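Local coordinates for uncharacterized protein (Bombyx mori, PDB 5AZ0) that is a silkworm aldo-keto reductase that probably reduces carbonyl substrates with a nicotinamide cofactor on a TIM-barrel scaffold, at residues F9-G14 and P192-Q197; I101-W106 and D129-V134; I151-T156 and I179-R184; I198-N203 and V218-Y223. All coordinates share one frame; numbering follows the deposited sequence. Where two conformers were deposited one is given.

Interaction 1: residues F9-G14 and P192-Q197; sequences FKLNNG and PPAVNQ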
loop_
_atom_site.group_PDB
_atom_site.type_symbol
_atom_site.label_atom_id
_atom_site.label_comp_id
_atom_site.label_asym_id
_atom_site.label_seq_id
_atom_site.Cartn_x
_atom_site.Cartn_y
_atom_site.Cartn_z
ATOM N N PHE A 9 -14.349 2.337 2.237
ATOM C CA PHE A 9 -14.666 2.779 0.850
ATOM C C PHE A 9 -15.169 1.618 0.042
ATOM O O PHE A 9 -14.965 0.475 0.419
ATOM C CB PHE A 9 -13.455 3.414 0.217
ATOM C CG PHE A 9 -12.912 4.643 0.972
ATOM C CD1 PHE A 9 -13.748 5.565 1.563
ATOM C CD2 PHE A 9 -11.583 4.931 0.961
ATOM C CE1 PHE A 9 -13.233 6.696 2.188
ATOM C CE2 PHE A 9 -11.054 6.028 1.590
ATOM C CZ PHE A 9 -11.878 6.928 2.177
ATOM N N LYS A 10 -15.927 1.903 -1.003
ATOM C CA LYS A 10 -16.504 0.901 -1.857
ATOM C C LYS A 10 -15.602 0.730 -3.091
ATOM O O LYS A 10 -15.224 1.686 -3.737
ATOM C CB LYS A 10 -17.903 1.335 -2.284
ATOM C CG LYS A 10 -18.865 1.851 -1.182
ATOM C CD LYS A 10 -18.983 0.843 -0.081
ATOM C CE LYS A 10 -20.332 0.899 0.686
ATOM N NZ LYS A 10 -20.706 -0.546 1.023
ATOM N N LEU A 11 -15.300 -0.482 -3.450
ATOM C CA LEU A 11 -14.536 -0.771 -4.669
ATOM C C LEU A 11 -15.447 -0.962 -5.863
ATOM O O LEU A 11 -16.635 -1.216 -5.727
ATOM C CB LEU A 11 -13.721 -2.055 -4.481
ATOM C CG LEU A 11 -12.662 -2.015 -3.374
ATOM C CD1 LEU A 11 -12.136 -3.442 -3.214
ATOM C CD2 LEU A 11 -11.598 -0.988 -3.671
ATOM N N ASN A 12 -14.856 -0.882 -7.044
ATOM C CA ASN A 12 -15.603 -1.045 -8.318
ATOM C C ASN A 12 -16.002 -2.429 -8.657
ATOM O O ASN A 12 -16.582 -2.694 -9.731
ATOM C CB ASN A 12 -14.791 -0.436 -9.466
ATOM C CG ASN A 12 -13.463 -1.141 -9.706
ATOM O OD1 ASN A 12 -13.117 -2.141 -9.022
ATOM N ND2 ASN A 12 -12.664 -0.565 -10.594
ATOM N N ASN A 13 -15.784 -3.353 -7.720
ATOM C CA ASN A 13 -16.313 -4.692 -7.840
ATOM C C ASN A 13 -17.380 -5.094 -6.807
ATOM O O ASN A 13 -17.690 -6.290 -6.675
ATOM C CB ASN A 13 -15.149 -5.681 -7.705
ATOM C CG ASN A 13 -14.726 -5.876 -6.249
ATOM O OD1 ASN A 13 -14.957 -5.042 -5.387
ATOM N ND2 ASN A 13 -14.096 -6.996 -5.982
ATOM N N GLY A 14 -17.913 -4.149 -6.054
ATOM C CA GLY A 14 -18.943 -4.496 -5.062
ATOM C C GLY A 14 -18.464 -4.652 -3.605
ATOM O O GLY A 14 -19.297 -4.728 -2.678
ATOM N N PRO A 192 -11.554 -4.273 -14.619
ATOM C CA PRO A 192 -10.649 -3.195 -14.245
ATOM C C PRO A 192 -9.988 -3.413 -12.894
ATOM O O PRO A 192 -10.551 -4.100 -12.068
ATOM C CB PRO A 192 -11.567 -1.987 -14.187
ATOM C CG PRO A 192 -12.835 -2.579 -13.692
ATOM C CD PRO A 192 -12.958 -3.946 -14.276
ATOM N N PRO A 193 -8.829 -2.801 -12.666
ATOM C CA PRO A 193 -8.259 -2.830 -11.355
ATOM C C PRO A 193 -9.181 -2.149 -10.366
ATOM O O PRO A 193 -9.838 -1.128 -10.707
ATOM C CB PRO A 193 -7.010 -2.009 -11.496
ATOM C CG PRO A 193 -7.308 -1.051 -12.662
ATOM C CD PRO A 193 -8.093 -1.916 -13.587
ATOM N N ALA A 194 -9.188 -2.684 -9.142
ATOM C CA ALA A 194 -9.946 -2.147 -8.063
ATOM C C ALA A 194 -9.218 -1.016 -7.396
ATOM O O ALA A 194 -9.849 -0.112 -6.857
ATOM C CB ALA A 194 -10.237 -3.256 -7.052
ATOM N N VAL A 195 -7.895 -1.131 -7.289
ATOM C CA VAL A 195 -7.144 -0.108 -6.677
ATOM C C VAL A 195 -5.879 0.159 -7.485
ATOM O O VAL A 195 -5.434 -0.685 -8.244
ATOM C CB VAL A 195 -6.722 -0.433 -5.186
ATOM C CG1 VAL A 195 -7.867 -0.942 -4.315
ATOM C CG2 VAL A 195 -5.572 -1.357 -5.121
ATOM N N ASN A 196 -5.266 1.297 -7.204
ATOM C CA ASN A 196 -3.884 1.617 -7.578
ATOM C C ASN A 196 -3.282 2.048 -6.330
ATOM O O ASN A 196 -3.711 3.065 -5.713
ATOM C CB ASN A 196 -3.806 2.747 -8.627
ATOM C CG ASN A 196 -2.384 2.994 -9.159
ATOM O OD1 ASN A 196 -1.492 2.175 -9.005
ATOM N ND2 ASN A 196 -2.188 4.144 -9.798
ATOM N N GLN A 197 -2.309 1.274 -5.880
ATOM C CA GLN A 197 -1.565 1.582 -4.638
ATOM C C GLN A 197 -0.281 2.270 -4.972
ATOM O O GLN A 197 0.572 1.686 -5.648
ATOM C CB GLN A 197 -1.304 0.327 -3.756
ATOM C CG GLN A 197 -0.573 0.670 -2.491
ATOM C CD GLN A 197 -0.352 -0.518 -1.509
ATOM O OE1 GLN A 197 0.728 -0.691 -1.027
ATOM N NE2 GLN A 197 -1.398 -1.234 -1.155
HETATM O O HOH W 1 -12.408 -4.541 -10.159
HETATM O O HOH W 2 -12.376 0.586 -7.026
#
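Pro193 O receives the side-chain amide of Asn12 in the one direct hydrogen bond between the segments, with ND2 lying 2.9 Å from the carbonyl oxygen at an N-H...O angle of 162°. The donor approaches from above the carbonyl plane, not on a lone pair. With CG between the backbone N and the carbonyl carbon (chi1 64°), the amide of Asn12 reaches across to residues 192-194. ND2 also passes 3.7 Å from CG of Pro192, while OD1 rests 3.3 Å from CA of Ala194. Two waters complete the join. One donates to both Asn12 OD1 and Pro192 O; the other accepts from Asn12 N and donates to Ala194 O, 2.6 Å from that oxygen. Below this polar layer Leu11 sends CD2 against CG1 of Val195, 3.8 Å away, the two side chains meeting at a slant. Leu11 to Gly14 form a type I turn linking strands 8-10 and 16-18, the N-terminal hairpin that closes the bottom of the barrel in aldo-keto reductases. It meets the start of strand 195-199, which lies between strands 172-175 and 219-223; Leu11 also touches Val219, and Pro193 packs on Met182 and Leu185 of helix 179-188.

Interaction 2: residues I101-W106 and D129-V134; sequences ITTKVW and DHVNLV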
loop_
_atom_site.group_PDB
_atom_site.type_symbol
_atom_site.label_atom_id
_atom_site.label_comp_id
_atom_site.label_asym_id
_atom_site.label_seq_id
_atom_site.Cartn_x
_atom_site.Cartn_y
_atom_site.Cartn_z
ATOM N N ILE A 101 -7.534 -8.681 3.543
ATOM C CA ILE A 101 -6.124 -8.988 3.461
ATOM C C ILE A 101 -5.622 -8.889 2.044
ATOM O O ILE A 101 -6.201 -9.441 1.124
ATOM C CB ILE A 101 -5.874 -10.420 3.984
ATOM C CG1 ILE A 101 -6.289 -10.499 5.462
ATOM C CG2 ILE A 101 -4.403 -10.821 3.829
ATOM C CD1 ILE A 101 -6.364 -11.946 5.931
ATOM N N THR A 102 -4.574 -8.129 1.881
ATOM C CA THR A 102 -3.964 -7.849 0.547
ATOM C C THR A 102 -2.582 -8.489 0.450
ATOM O O THR A 102 -1.796 -8.431 1.407
ATOM C CB THR A 102 -3.760 -6.333 0.365
ATOM O OG1 THR A 102 -5.025 -5.686 0.281
ATOM C CG2 THR A 102 -3.034 -6.018 -0.966
ATOM N N THR A 103 -2.278 -9.125 -0.670
ATOM C CA THR A 103 -0.903 -9.481 -0.963
ATOM C C THR A 103 -0.550 -9.019 -2.402
ATOM O O THR A 103 -1.375 -8.415 -3.063
ATOM C CB THR A 103 -0.551 -10.968 -0.703
ATOM O OG1 THR A 103 0.885 -11.100 -0.784
ATOM C CG2 THR A 103 -1.171 -11.868 -1.716
ATOM N N LYS A 104 0.670 -9.289 -2.848
ATOM C CA LYS A 104 1.241 -8.648 -4.029
ATOM C C LYS A 104 2.256 -9.591 -4.716
ATOM O O LYS A 104 2.904 -10.368 -4.041
ATOM C CB LYS A 104 1.853 -7.277 -3.734
ATOM C CG LYS A 104 1.024 -6.383 -2.846
ATOM C CD LYS A 104 1.777 -5.105 -2.490
ATOM C CE LYS A 104 1.030 -4.497 -1.306
ATOM N NZ LYS A 104 1.717 -3.374 -0.692
ATOM N N VAL A 105 2.285 -9.540 -6.040
ATOM C CA VAL A 105 3.097 -10.413 -6.911
ATOM C C VAL A 105 4.235 -9.529 -7.408
ATOM O O VAL A 105 3.993 -8.410 -8.058
ATOM C CB VAL A 105 2.263 -10.825 -8.127
ATOM C CG1 VAL A 105 3.075 -11.567 -9.201
ATOM C CG2 VAL A 105 1.111 -11.709 -7.651
ATOM N N TRP A 106 5.453 -10.030 -7.236
ATOM C CA TRP A 106 6.649 -9.297 -7.581
ATOM C C TRP A 106 7.070 -9.454 -9.037
ATOM O O TRP A 106 6.423 -10.198 -9.840
ATOM C CB TRP A 106 7.760 -9.757 -6.606
ATOM C CG TRP A 106 8.989 -8.871 -6.423
ATOM C CD1 TRP A 106 10.273 -9.190 -6.796
ATOM C CD2 TRP A 106 9.075 -7.590 -5.779
ATOM N NE1 TRP A 106 11.143 -8.181 -6.449
ATOM C CE2 TRP A 106 10.461 -7.193 -5.811
ATOM C CE3 TRP A 106 8.151 -6.733 -5.207
ATOM C CZ2 TRP A 106 10.908 -5.990 -5.288
ATOM C CZ3 TRP A 106 8.577 -5.528 -4.662
ATOM C CH2 TRP A 106 9.955 -5.153 -4.702
ATOM N N ASP A 129 -7.617 -19.592 1.940
ATOM C CA ASP A 129 -8.295 -19.984 0.688
ATOM C C ASP A 129 -8.099 -18.903 -0.362
ATOM O O ASP A 129 -7.836 -19.195 -1.505
ATOM C CB ASP A 129 -9.811 -20.116 0.917
ATOM C CG ASP A 129 -10.614 -20.457 -0.362
ATOM O OD1 ASP A 129 -10.515 -21.653 -0.762
ATOM O OD2 ASP A 129 -11.394 -19.564 -0.899
ATOM N N HIS A 130 -8.308 -17.635 0.071
ATOM C CA HIS A 130 -8.275 -16.477 -0.807
ATOM C C HIS A 130 -7.827 -15.257 -0.079
ATOM O O HIS A 130 -7.887 -15.176 1.148
ATOM C CB HIS A 130 -9.638 -16.210 -1.456
ATOM C CG HIS A 130 -10.720 -15.990 -0.452
ATOM N ND1 HIS A 130 -11.527 -17.024 0.000
ATOM C CD2 HIS A 130 -11.097 -14.885 0.233
ATOM C CE1 HIS A 130 -12.360 -16.544 0.916
ATOM N NE2 HIS A 130 -12.143 -15.249 1.050
ATOM N N VAL A 131 -7.291 -14.310 -0.840
ATOM C CA VAL A 131 -7.088 -12.966 -0.341
ATOM C C VAL A 131 -8.274 -12.118 -0.772
ATOM O O VAL A 131 -9.023 -12.503 -1.670
ATOM C CB VAL A 131 -5.776 -12.290 -0.824
ATOM C CG1 VAL A 131 -4.543 -12.814 -0.028
ATOM C CG2 VAL A 131 -5.554 -12.416 -2.330
ATOM N N ASN A 132 -8.411 -10.970 -0.128
ATOM C CA ASN A 132 -9.414 -9.980 -0.527
ATOM C C ASN A 132 -8.933 -9.150 -1.716
ATOM O O ASN A 132 -9.767 -8.694 -2.498
ATOM C CB ASN A 132 -9.773 -9.043 0.595
ATOM C CG ASN A 132 -10.357 -9.815 1.778
ATOM O OD1 ASN A 132 -9.589 -10.427 2.558
ATOM N ND2 ASN A 132 -11.708 -9.838 1.876
ATOM N N LEU A 133 -7.618 -8.967 -1.820
ATOM C CA LEU A 133 -7.078 -8.168 -2.893
ATOM C C LEU A 133 -5.668 -8.682 -3.254
ATOM O O LEU A 133 -4.870 -8.946 -2.358
ATOM C CB LEU A 133 -7.059 -6.687 -2.456
ATOM C CG LEU A 133 -6.363 -5.725 -3.430
ATOM C CD1 LEU A 133 -7.144 -5.633 -4.756
ATOM C CD2 LEU A 133 -6.319 -4.357 -2.749
ATOM N N VAL A 134 -5.363 -8.810 -4.549
ATOM C CA VAL A 134 -3.979 -9.036 -4.952
ATOM C C VAL A 134 -3.566 -7.968 -5.970
ATOM O O VAL A 134 -4.328 -7.680 -6.898
ATOM C CB VAL A 134 -3.800 -10.473 -5.446
ATOM C CG1 VAL A 134 -4.562 -10.765 -6.723
ATOM C CG2 VAL A 134 -2.321 -10.799 -5.662
#
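The carboxamide of Asn132 is met obliquely by Ile101: the backbone N lies 2.9 Å from OD1, 48° out of the carbonyl plane and so not on a lone pair, though the N-H points well at the oxygen (165°). Arg96 donates to the same OD1. The other flat group, the His130 ring, has Asp129 OD2 at its edge and in its plane, though Asp129 has two conformers and this pairing is doubtful. Ile101 O answers with a bond from Asn132 N at 3.0 Å, and Leu133 N adds a weak one. From there the segments run as parallel strands, Thr103 N donating to Leu133 O at 3.1 Å. Replaced by an alanine, Asn132 would lose its OD1, and Ile101 N and Arg96 would probably be left without their shared acceptor, loosening the start of the pairing. On the face carrying Thr102 and Leu133, these side chains lie side by side, OG1 3.6 Å from CD2. On the other face Thr103 turns OG1 to Glu78 (chi1 -169°), which sets its CG2 3.9 Å from CG1 of Val131. Helix 112-126, which links the two strands in a beta-alpha-beta unit, covers this second face through Leu119, Ser122 and Leu123, while strands 68-70 and 172-175 flank the pair in the barrel.

Interaction 3: residues I151-T156 and I179-R184; sequences IDYLET and IEQMKR. With ACT (acetate ion), chain I.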
loop_
_atom_site.group_PDB
_atom_site.type_symbol
_atom_site.label_atom_id
_atom_site.label_comp_id
_atom_site.label_asym_id
_atom_site.label_seq_id
_atom_site.Cartn_x
_atom_site.Cartn_y
_atom_site.Cartn_z
ATOM N N ILE A 151 7.995 -7.874 -20.490
ATOM C CA ILE A 151 6.603 -8.381 -20.637
ATOM C C ILE A 151 5.672 -7.204 -20.433
ATOM O O ILE A 151 5.841 -6.441 -19.493
ATOM C CB ILE A 151 6.334 -9.468 -19.559
ATOM C CG1 ILE A 151 7.345 -10.607 -19.799
ATOM C CG2 ILE A 151 4.899 -9.972 -19.633
ATOM C CD1 ILE A 151 7.322 -11.653 -18.711
ATOM N N ASP A 152 4.727 -7.047 -21.330
ATOM C CA ASP A 152 3.713 -6.042 -21.181
ATOM C C ASP A 152 2.854 -6.353 -19.880
ATOM O O ASP A 152 2.500 -7.475 -19.643
ATOM C CB ASP A 152 2.846 -6.074 -22.409
ATOM C CG ASP A 152 1.892 -4.897 -22.488
ATOM O OD1 ASP A 152 1.803 -4.076 -21.527
ATOM O OD2 ASP A 152 1.244 -4.831 -23.537
ATOM N N TYR A 153 2.537 -5.331 -19.106
ATOM C CA TYR A 153 1.696 -5.461 -17.920
ATOM C C TYR A 153 0.290 -5.905 -18.299
ATOM O O TYR A 153 -0.385 -6.525 -17.461
ATOM C CB TYR A 153 1.746 -4.178 -17.022
ATOM C CG TYR A 153 1.372 -2.908 -17.791
ATOM C CD1 TYR A 153 0.069 -2.668 -18.170
ATOM C CD2 TYR A 153 2.351 -1.999 -18.189
ATOM C CE1 TYR A 153 -0.275 -1.560 -18.879
ATOM C CE2 TYR A 153 2.017 -0.862 -18.926
ATOM C CZ TYR A 153 0.710 -0.641 -19.265
ATOM O OH TYR A 153 0.342 0.472 -19.999
ATOM N N LEU A 154 -0.117 -5.701 -19.569
ATOM C CA LEU A 154 -1.332 -6.286 -20.039
ATOM C C LEU A 154 -1.317 -7.796 -20.072
ATOM O O LEU A 154 -2.410 -8.400 -19.884
ATOM C CB LEU A 154 -1.811 -5.770 -21.436
ATOM C CG LEU A 154 -1.993 -4.238 -21.598
ATOM C CD1 LEU A 154 -2.472 -3.947 -23.045
ATOM C CD2 LEU A 154 -3.053 -3.712 -20.615
ATOM N N GLU A 155 -0.157 -8.416 -20.373
ATOM C CA GLU A 155 -0.064 -9.900 -20.334
ATOM C C GLU A 155 -0.173 -10.269 -18.880
ATOM O O GLU A 155 -0.901 -11.150 -18.556
ATOM C CB GLU A 155 1.222 -10.607 -20.895
ATOM C CG GLU A 155 1.105 -12.169 -20.773
ATOM C CD GLU A 155 2.363 -13.032 -20.983
ATOM O OE1 GLU A 155 3.190 -12.573 -21.800
ATOM O OE2 GLU A 155 2.473 -14.172 -20.382
ATOM N N THR A 156 0.551 -9.595 -18.007
ATOM C CA THR A 156 0.461 -9.939 -16.599
ATOM C C THR A 156 -0.994 -9.900 -16.071
ATOM O O THR A 156 -1.427 -10.798 -15.365
ATOM C CB THR A 156 1.331 -9.041 -15.766
ATOM O OG1 THR A 156 2.607 -8.944 -16.406
ATOM C CG2 THR A 156 1.452 -9.579 -14.344
ATOM N N ILE A 179 -0.215 7.526 -14.714
ATOM C CA ILE A 179 -1.512 7.829 -15.292
ATOM C C ILE A 179 -1.621 7.246 -16.659
ATOM O O ILE A 179 -2.694 6.726 -17.052
ATOM C CB ILE A 179 -1.785 9.371 -15.251
ATOM C CG1 ILE A 179 -3.213 9.681 -15.675
ATOM C CG2 ILE A 179 -0.732 10.189 -16.100
ATOM C CD1 ILE A 179 -3.592 11.149 -15.402
ATOM N N GLU A 180 -0.492 7.199 -17.391
ATOM C CA GLU A 180 -0.422 6.599 -18.717
ATOM C C GLU A 180 -0.669 5.092 -18.648
ATOM O O GLU A 180 -1.400 4.480 -19.436
ATOM C CB GLU A 180 0.996 6.891 -19.337
ATOM C CG GLU A 180 1.318 8.365 -19.686
ATOM C CD GLU A 180 1.914 9.234 -18.566
ATOM O OE1 GLU A 180 2.175 8.749 -17.451
ATOM O OE2 GLU A 180 2.097 10.459 -18.799
ATOM N N GLN A 181 0.019 4.455 -17.706
ATOM C CA GLN A 181 -0.198 2.964 -17.486
ATOM C C GLN A 181 -1.656 2.649 -17.047
ATOM O O GLN A 181 -2.309 1.733 -17.567
ATOM C CB GLN A 181 0.805 2.478 -16.461
ATOM C CG GLN A 181 2.239 2.526 -17.027
ATOM C CD GLN A 181 3.287 2.375 -15.978
ATOM O OE1 GLN A 181 3.093 2.782 -14.837
ATOM N NE2 GLN A 181 4.417 1.759 -16.347
ATOM N N MET A 182 -2.211 3.512 -16.205
ATOM C CA MET A 182 -3.622 3.318 -15.780
ATOM C C MET A 182 -4.570 3.428 -16.913
ATOM O O MET A 182 -5.506 2.579 -17.109
ATOM C CB MET A 182 -3.974 4.311 -14.679
ATOM C CG MET A 182 -3.280 4.014 -13.331
ATOM S SD MET A 182 -3.822 2.391 -12.631
ATOM C CE MET A 182 -5.585 2.441 -12.810
ATOM N N LYS A 183 -4.333 4.460 -17.726
ATOM C CA LYS A 183 -5.212 4.636 -18.925
ATOM C C LYS A 183 -5.162 3.452 -19.930
ATOM O O LYS A 183 -6.192 2.936 -20.431
ATOM C CB LYS A 183 -4.876 5.996 -19.575
ATOM C CG LYS A 183 -5.502 6.219 -20.920
ATOM C CD LYS A 183 -5.485 7.684 -21.380
ATOM C CE LYS A 183 -6.422 7.860 -22.602
ATOM N NZ LYS A 183 -6.486 9.260 -23.154
ATOM N N ARG A 184 -3.953 3.029 -20.252
ATOM C CA ARG A 184 -3.770 1.904 -21.168
ATOM C C ARG A 184 -4.350 0.608 -20.537
ATOM O O ARG A 184 -5.024 -0.203 -21.181
ATOM C CB ARG A 184 -2.272 1.702 -21.459
ATOM C CG ARG A 184 -2.029 0.680 -22.579
ATOM C CD ARG A 184 -0.686 0.923 -23.273
ATOM N NE ARG A 184 -0.361 -0.251 -24.110
ATOM C CZ ARG A 184 0.196 -1.410 -23.704
ATOM N NH1 ARG A 184 0.504 -1.663 -22.436
ATOM N NH2 ARG A 184 0.429 -2.366 -24.596
HETATM C C ACT I . 2.332 3.042 -20.964
HETATM O O ACT I . 3.166 3.807 -20.439
HETATM O OXT ACT I . 2.326 1.785 -20.809
HETATM C CH3 ACT I . 1.336 3.735 -21.825
#
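Arg184 grips the carboxylate of Asp152 end-on: NH1 lies 2.9 Å from OD1 and NH2 2.8 Å from OD2, each on the syn side, with the two planes only 21° apart. Its extended chain, with CG anti to the backbone N (chi1 -171°), gives it that reach. Leu154 lays CD1 over one face of the guanidinium, 3.6 Å from NH2. At the guanidinium edge NH1 also reaches Tyr153 OH, a weak bond of 3.2 Å, the ring standing nearly upright to the guanidinium (86°). The same hydroxyl donates to OXT of a bound acetate, 2.5 Å away and probably from the crystallisation liquor. Further out, Asp152 is held by its own helix: OD1 accepts from Leu154 N at 3.2 Å, from above the carboxylate plane, and also sits over the centre of the Tyr153 ring. Phe177 meets that ring edge-to-face, and Gln181, bonded through NE2 to Asn323 O, brings CG to Tyr153 CE2 at 3.9 Å. The arrangement is an N-cap doubling as a salt bridge, tying helix 153-165 to helix 179-188, its neighbour outside the (beta/alpha)8 barrel.

Interaction 4: residues I198-N203 and V218-Y223; sequences IEVNLN and VVVVAY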
loop_
_atom_site.group_PDB
_atom_site.type_symbol
_atom_site.label_atom_id
_atom_site.label_comp_id
_atom_site.label_asym_id
_atom_site.label_seq_id
_atom_site.Cartn_x
_atom_site.Cartn_y
_atom_site.Cartn_z
ATOM N N ILE A 198 -0.116 3.485 -4.420
ATOM C CA ILE A 198 0.980 4.375 -4.788
ATOM C C ILE A 198 1.418 5.186 -3.606
ATOM O O ILE A 198 0.715 5.293 -2.613
ATOM C CB ILE A 198 0.547 5.405 -5.874
ATOM C CG1 ILE A 198 -0.776 6.087 -5.475
ATOM C CG2 ILE A 198 0.437 4.737 -7.199
ATOM C CD1 ILE A 198 -1.249 7.165 -6.388
ATOM N N GLU A 199 2.566 5.838 -3.724
ATOM C CA GLU A 199 2.923 6.852 -2.709
ATOM C C GLU A 199 2.071 8.089 -2.796
ATOM O O GLU A 199 1.967 8.692 -3.858
ATOM C CB GLU A 199 4.378 7.253 -2.839
ATOM C CG GLU A 199 4.825 8.285 -1.775
ATOM C CD GLU A 199 6.306 8.764 -1.980
ATOM O OE1 GLU A 199 7.102 8.109 -2.720
ATOM O OE2 GLU A 199 6.643 9.836 -1.443
ATOM N N VAL A 200 1.426 8.435 -1.684
ATOM C CA VAL A 200 0.761 9.725 -1.513
ATOM C C VAL A 200 1.064 10.200 -0.114
ATOM O O VAL A 200 0.990 9.443 0.862
ATOM C CB VAL A 200 -0.747 9.674 -1.666
ATOM C CG1 VAL A 200 -1.298 11.083 -2.019
ATOM C CG2 VAL A 200 -1.150 8.704 -2.767
ATOM N N ASN A 201 1.429 11.465 -0.022
ATOM C CA ASN A 201 1.756 12.170 1.252
ATOM C C ASN A 201 1.686 13.729 1.026
ATOM O O ASN A 201 1.162 14.202 0.000
ATOM C CB ASN A 201 3.103 11.664 1.802
ATOM C CG ASN A 201 4.205 11.757 0.768
ATOM O OD1 ASN A 201 4.531 12.876 0.292
ATOM N ND2 ASN A 201 4.842 10.620 0.453
ATOM N N LEU A 202 2.042 14.525 2.034
ATOM C CA LEU A 202 1.829 15.969 1.934
ATOM C C LEU A 202 2.741 16.659 0.855
ATOM O O LEU A 202 2.325 17.627 0.271
ATOM C CB LEU A 202 1.914 16.610 3.298
ATOM C CG LEU A 202 0.787 16.221 4.217
ATOM C CD1 LEU A 202 1.162 16.615 5.625
ATOM C CD2 LEU A 202 -0.547 16.855 3.804
ATOM N N ASN A 203 3.910 16.095 0.585
ATOM C CA ASN A 203 4.822 16.566 -0.417
ATOM C C ASN A 203 4.605 15.994 -1.797
ATOM O O ASN A 203 5.075 16.624 -2.768
ATOM C CB ASN A 203 6.275 16.267 -0.021
ATOM C CG ASN A 203 6.681 16.960 1.279
ATOM O OD1 ASN A 203 7.386 16.409 2.094
ATOM N ND2 ASN A 203 6.190 18.163 1.482
ATOM N N VAL A 218 -11.491 3.765 -9.605
ATOM C CA VAL A 218 -10.406 3.013 -8.995
ATOM C C VAL A 218 -10.075 3.724 -7.710
ATOM O O VAL A 218 -9.929 4.967 -7.694
ATOM C CB VAL A 218 -9.194 3.001 -9.917
ATOM C CG1 VAL A 218 -7.987 2.326 -9.302
ATOM C CG2 VAL A 218 -9.583 2.405 -11.281
ATOM N N VAL A 219 -10.022 2.966 -6.616
ATOM C CA VAL A 219 -9.639 3.499 -5.301
ATOM C C VAL A 219 -8.131 3.611 -5.197
ATOM O O VAL A 219 -7.378 2.703 -5.602
ATOM C CB VAL A 219 -10.196 2.621 -4.205
ATOM C CG1 VAL A 219 -9.638 3.013 -2.827
ATOM C CG2 VAL A 219 -11.716 2.751 -4.220
ATOM N N VAL A 220 -7.692 4.747 -4.676
ATOM C CA VAL A 220 -6.321 5.024 -4.476
ATOM C C VAL A 220 -5.907 4.625 -3.047
ATOM O O VAL A 220 -6.596 4.987 -2.086
ATOM C CB VAL A 220 -6.006 6.510 -4.678
ATOM C CG1 VAL A 220 -4.548 6.785 -4.370
ATOM C CG2 VAL A 220 -6.272 6.884 -6.107
ATOM N N VAL A 221 -4.774 3.938 -2.929
ATOM C CA VAL A 221 -4.300 3.453 -1.640
ATOM C C VAL A 221 -2.936 3.985 -1.498
ATOM O O VAL A 221 -2.104 3.714 -2.335
ATOM C CB VAL A 221 -4.310 1.904 -1.537
ATOM C CG1 VAL A 221 -3.568 1.404 -0.251
ATOM C CG2 VAL A 221 -5.759 1.392 -1.593
ATOM N N ALA A 222 -2.699 4.736 -0.416
ATOM C CA ALA A 222 -1.416 5.402 -0.219
ATOM C C ALA A 222 -0.473 4.602 0.681
ATOM O O ALA A 222 -0.821 4.372 1.837
ATOM C CB ALA A 222 -1.635 6.767 0.423
ATOM N N TYR A 223 0.686 4.235 0.169
ATOM C CA TYR A 223 1.820 3.908 1.023
ATOM C C TYR A 223 2.733 5.112 1.258
ATOM O O TYR A 223 2.613 6.116 0.579
ATOM C CB TYR A 223 2.571 2.698 0.520
ATOM C CG TYR A 223 3.416 2.826 -0.717
ATOM C CD1 TYR A 223 4.715 3.324 -0.652
ATOM C CD2 TYR A 223 2.944 2.415 -1.950
ATOM C CE1 TYR A 223 5.483 3.420 -1.785
ATOM C CE2 TYR A 223 3.722 2.489 -3.052
ATOM C CZ TYR A 223 4.976 2.996 -2.992
ATOM O OH TYR A 223 5.768 3.015 -4.150
#
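Strands 195-199 and 219-223, joined through helix 207-215, form one of the beta-alpha-beta units of the TIM barrel, and Ile198 and Glu199 pair in parallel with Ala222 and Tyr223. Ile198 N donates to Val221 O at 2.9 Å, and Ile198 O takes Tyr223 N at 3.0 Å. Val200 N to Tyr223 O, beyond the last strand pair, is a weak bond. Ile198 and Ala222 point to the face that meets helix 207-215. There CG1 of Ile198 stands between the backbone N and the carbonyl carbon (chi1 49°), which carries CD1 to within 3.9 Å of CG1 of Val220; next along, Val200 CB meets Ala222 CB at 3.7 Å. On the opposite face Tyr223 folds its ring back over the partner strand: Glu199 N lies over one ring face, toward the rim and 3.6 Å from CE2, and the hydroxyl reaches Asn176 OD1. With a valine in place of Tyr223, Asn176 would probably lose its hydroxyl partner and the peptide before Glu199 its ring cover. Glu199 itself extends away to accept from the backbone N atoms of Thr312 and Val313, and its OE2 receives Asn201 ND2 on the anti lone pair, 2.7 Å away and nearly in the plane of that amide.

How the interactions relate
Interactions 1, 2 and 4 reach the same parallel barrel sheet, while interaction 3 joins two helices outside it. Along the chain, interaction 1 spans from the N-terminal hairpin to strand 195-199, enclosing interactions 2 and 3 in succession; interaction 4 follows, on that strand's later half. Centres of interactions 1 and 2 are about 13 Å apart, and Gln197 OE1 lies 2.9 Å from Lys104 NZ, probably a hydrogen bond across the barrel interior. Interactions 1 and 4, about 14 Å apart between centres, share strand 195-199. Met182 of helix 179-188 links interaction 3 to Pro193 and Val218. Together they connect the barrel's bottom closure, its strands and its outer helices.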